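Local coordinates for CD180 antigen (Mus musculus, PDB 3T6Q), which signals to NF-kappa-B in B cells and probably cooperates with MD-1 and TLR4 in the innate response to bacterial lipopolysaccharide, at residues Ser133-Ser138 with Val157-Asn162. Numbering follows the deposited sequence.
Sequences SLYLGS and VLDFQN
The ring of Y135 leans across two neighbours on the adjoining strand: its CD1 lies 3.6 Å from D159 CB, and its phenolic end meets V157, with OH 3.7 Å from CG1. This reach backwards follows from chi1 of -68°, which sets CG beside the backbone N and carries the ring toward the start of the strand. Ring and D159 carboxylate are inclined to each other by 29°, and F111 stacks on the ring from the preceding repeat. V157 CB also touches the S133 hydroxyl, which is hydrogen-bonded to H109 ND1. D159 has CG anti to its backbone N (chi1 -169°), and the carboxylate turns along the chain so that OD1 accepts from Q161 N at 3.0 Å, closing an Asx turn; OD2 accepts a hydrogen bond from N185 ND2. A water that accepts from G137 N donates weakly to the same OD1. Strands 133-135 and 157-159 belong to LRR 5 and LRR 6, consecutive coils of the leucine-rich-repeat solenoid, and run parallel on its concave surface. They are joined by L134 N to V157 O, D159 N to L134 O and L136 N to D159 O. On the face turned into the solenoid, L134 and L158 extend alongside each other in the same direction, L134 CB 4.1 Å from L158 CD2. L136 and F160 repeat this alignment, L136 CD1 reaching F160 CE1 at 3.6 Å, while L184 of the following coil packs on both L158 and F160. Past the strands, S138 N bonds to Q161 O, and N162 ND2 donates to S138 OG at 3.1 Å, S138 OG lying close to the plane of the N162 amide; an acidic side chain from the chain of another protein also hydrogen-bonds that hydroxyl.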
ATOM      1  N   SER A 133      12.964 -17.263   7.951  1.00 23.55           N
ATOM      2  CA  SER A 133      12.350 -16.660   6.742  1.00 21.93           C
ATOM      3  C   SER A 133      11.513 -15.468   7.150  1.00 23.67           C
ATOM      4  O   SER A 133      10.696 -15.581   8.060  1.00 22.28           O
ATOM      5  CB  SER A 133      11.416 -17.658   6.062  1.00 22.74           C
ATOM      6  OG  SER A 133      12.133 -18.771   5.603  1.00 38.77           O
ATOM      7  N   LEU A 134      11.660 -14.347   6.443  1.00 21.37           N
ATOM      8  CA  LEU A 134      10.792 -13.217   6.663  1.00 23.98           C
ATOM      9  C   LEU A 134      10.277 -12.723   5.300  1.00 23.00           C
ATOM     10  O   LEU A 134      11.088 -12.252   4.484  1.00 21.28           O
ATOM     11  CB  LEU A 134      11.607 -12.100   7.321  1.00 23.78           C
ATOM     12  CG  LEU A 134      10.939 -11.153   8.324  1.00 29.68           C
ATOM     13  CD1 LEU A 134      11.605  -9.788   8.387  1.00 30.05           C
ATOM     14  CD2 LEU A 134       9.418 -11.066   8.330  1.00 29.98           C
ATOM     15  N   TYR A 135       8.962 -12.773   5.072  1.00 20.52           N
ATOM     16  CA  TYR A 135       8.377 -12.349   3.786  1.00 17.49           C
ATOM     17  C   TYR A 135       7.649 -11.015   3.992  1.00 17.67           C
ATOM     18  O   TYR A 135       6.688 -10.944   4.728  1.00 20.61           O
ATOM     19  CB  TYR A 135       7.394 -13.422   3.304  1.00 20.80           C
ATOM     20  CG  TYR A 135       8.105 -14.702   2.910  1.00 20.64           C
ATOM     21  CD1 TYR A 135       8.360 -14.997   1.553  1.00 20.95           C
ATOM     22  CD2 TYR A 135       8.557 -15.584   3.877  1.00 21.62           C
ATOM     23  CE1 TYR A 135       9.025 -16.187   1.184  1.00 20.84           C
ATOM     24  CE2 TYR A 135       9.211 -16.774   3.517  1.00 21.77           C
ATOM     25  CZ  TYR A 135       9.456 -17.052   2.181  1.00 23.58           C
ATOM     26  OH  TYR A 135      10.108 -18.245   1.842  1.00 22.26           O
ATOM     27  N   LEU A 136       8.139  -9.986   3.333  1.00 17.61           N
ATOM     28  CA  LEU A 136       7.666  -8.621   3.514  1.00 17.27           C
ATOM     29  C   LEU A 136       7.167  -8.047   2.175  1.00 18.00           C
ATOM     30  O   LEU A 136       7.158  -6.846   1.991  1.00 17.88           O
ATOM     31  CB  LEU A 136       8.841  -7.821   4.022  1.00 16.80           C
ATOM     32  CG  LEU A 136       9.406  -8.308   5.406  1.00 17.55           C
ATOM     33  CD1 LEU A 136      10.582  -7.415   5.783  1.00 19.20           C
ATOM     34  CD2 LEU A 136       8.339  -8.242   6.492  1.00 18.68           C
ATOM     35  N   GLY A 137       6.806  -8.920   1.243  1.00 20.22           N
ATOM     36  CA  GLY A 137       6.423  -8.464  -0.150  1.00 20.51           C
ATOM     37  C   GLY A 137       5.178  -7.578  -0.219  1.00 20.24           C
ATOM     38  O   GLY A 137       4.319  -7.635   0.677  1.00 22.54           O
ATOM     39  N   SER A 138       5.063  -6.786  -1.290  1.00 18.21           N
ATOM     40  CA  SER A 138       3.806  -6.057  -1.619  1.00 17.74           C
ATOM     41  C   SER A 138       3.394  -5.041  -0.539  1.00 18.00           C
ATOM     42  O   SER A 138       2.202  -4.788  -0.327  1.00 18.58           O
ATOM     43  CB  SER A 138       2.650  -7.018  -1.912  1.00 17.39           C
ATOM     44  OG  SER A 138       3.057  -7.966  -2.899  1.00 18.85           O
ATOM     45  N   VAL A 157      16.109 -16.591   4.439  1.00 22.13           N
ATOM     46  CA  VAL A 157      15.247 -15.942   3.374  1.00 20.02           C
ATOM     47  C   VAL A 157      14.764 -14.573   3.817  1.00 21.55           C
ATOM     48  O   VAL A 157      14.115 -14.428   4.867  1.00 20.34           O
ATOM     49  CB  VAL A 157      14.053 -16.835   2.988  1.00 21.41           C
ATOM     50  CG1 VAL A 157      13.132 -16.147   1.983  1.00 23.68           C
ATOM     51  CG2 VAL A 157      14.573 -18.142   2.366  1.00 24.43           C
ATOM     52  N   LEU A 158      15.105 -13.547   3.051  1.00 19.84           N
ATOM     53  CA  LEU A 158      14.589 -12.240   3.306  1.00 21.79           C
ATOM     54  C   LEU A 158      13.943 -11.806   1.984  1.00 21.04           C
ATOM     55  O   LEU A 158      14.645 -11.586   1.009  1.00 19.79           O
ATOM     56  CB  LEU A 158      15.718 -11.277   3.626  1.00 23.42           C
ATOM     57  CG  LEU A 158      15.644 -10.251   4.751  1.00 34.04           C
ATOM     58  CD1 LEU A 158      16.601  -9.067   4.557  1.00 30.25           C
ATOM     59  CD2 LEU A 158      14.243  -9.810   5.208  1.00 25.89           C
ATOM     60  N   ASP A 159      12.627 -11.654   1.970  1.00 20.78           N
ATOM     61  CA  ASP A 159      11.905 -11.458   0.724  1.00 17.31           C
ATOM     62  C   ASP A 159      11.169 -10.118   0.695  1.00 18.88           C
ATOM     63  O   ASP A 159      10.260  -9.882   1.505  1.00 17.66           O
ATOM     64  CB  ASP A 159      10.950 -12.638   0.555  1.00 18.50           C
ATOM     65  CG  ASP A 159      10.311 -12.702  -0.842  1.00 19.41           C
ATOM     66  OD1 ASP A 159       9.751 -11.687  -1.321  1.00 20.87           O
ATOM     67  OD2 ASP A 159      10.376 -13.787  -1.479  1.00 19.38           O
ATOM     68  N   PHE A 160      11.557  -9.257  -0.245  1.00 16.97           N
ATOM     69  CA  PHE A 160      10.968  -7.941  -0.399  1.00 18.36           C
ATOM     70  C   PHE A 160      10.282  -7.782  -1.766  1.00 18.76           C
ATOM     71  O   PHE A 160      10.177  -6.671  -2.267  1.00 18.37           O
ATOM     72  CB  PHE A 160      12.027  -6.853  -0.269  1.00 19.57           C
ATOM     73  CG  PHE A 160      12.665  -6.717   1.102  1.00 22.04           C
ATOM     74  CD1 PHE A 160      12.071  -5.933   2.108  1.00 21.40           C
ATOM     75  CD2 PHE A 160      13.919  -7.289   1.359  1.00 23.47           C
ATOM     76  CE1 PHE A 160      12.702  -5.771   3.356  1.00 24.66           C
ATOM     77  CE2 PHE A 160      14.546  -7.134   2.602  1.00 23.53           C
ATOM     78  CZ  PHE A 160      13.950  -6.362   3.597  1.00 22.53           C
ATOM     79  N   GLN A 161       9.819  -8.879  -2.365  1.00 18.22           N
ATOM     80  CA  GLN A 161       9.231  -8.818  -3.722  1.00 20.52           C
ATOM     81  C   GLN A 161       8.158  -7.710  -3.810  1.00 18.98           C
ATOM     82  O   GLN A 161       7.317  -7.619  -2.939  1.00 20.47           O
ATOM     83  CB  GLN A 161       8.589 -10.167  -4.068  1.00 19.88           C
ATOM     84  CG  GLN A 161       7.829 -10.112  -5.398  1.00 24.58           C
ATOM     85  CD  GLN A 161       7.551 -11.462  -6.045  1.00 30.92           C
ATOM     86  OE1 GLN A 161       6.610 -11.587  -6.841  1.00 37.57           O
ATOM     87  NE2 GLN A 161       8.383 -12.446  -5.770  1.00 27.15           N
ATOM     88  N   ASN A 162       8.184  -6.869  -4.851  1.00 16.88           N
ATOM     89  CA  ASN A 162       7.103  -5.880  -5.020  1.00 18.01           C
ATOM     90  C   ASN A 162       7.039  -4.797  -3.912  1.00 18.44           C
ATOM     91  O   ASN A 162       6.009  -4.608  -3.268  1.00 18.81           O
ATOM     92  CB  ASN A 162       5.735  -6.591  -5.193  1.00 18.80           C
ATOM     93  CG  ASN A 162       4.624  -5.640  -5.642  1.00 23.01           C
ATOM     94  OD1 ASN A 162       4.858  -4.687  -6.395  1.00 23.27           O
ATOM     95  ND2 ASN A 162       3.411  -5.932  -5.238  1.00 23.08           N
TER
HETATM   96  O   HOH W   1       7.474 -11.654   0.314  1.00 21.01           O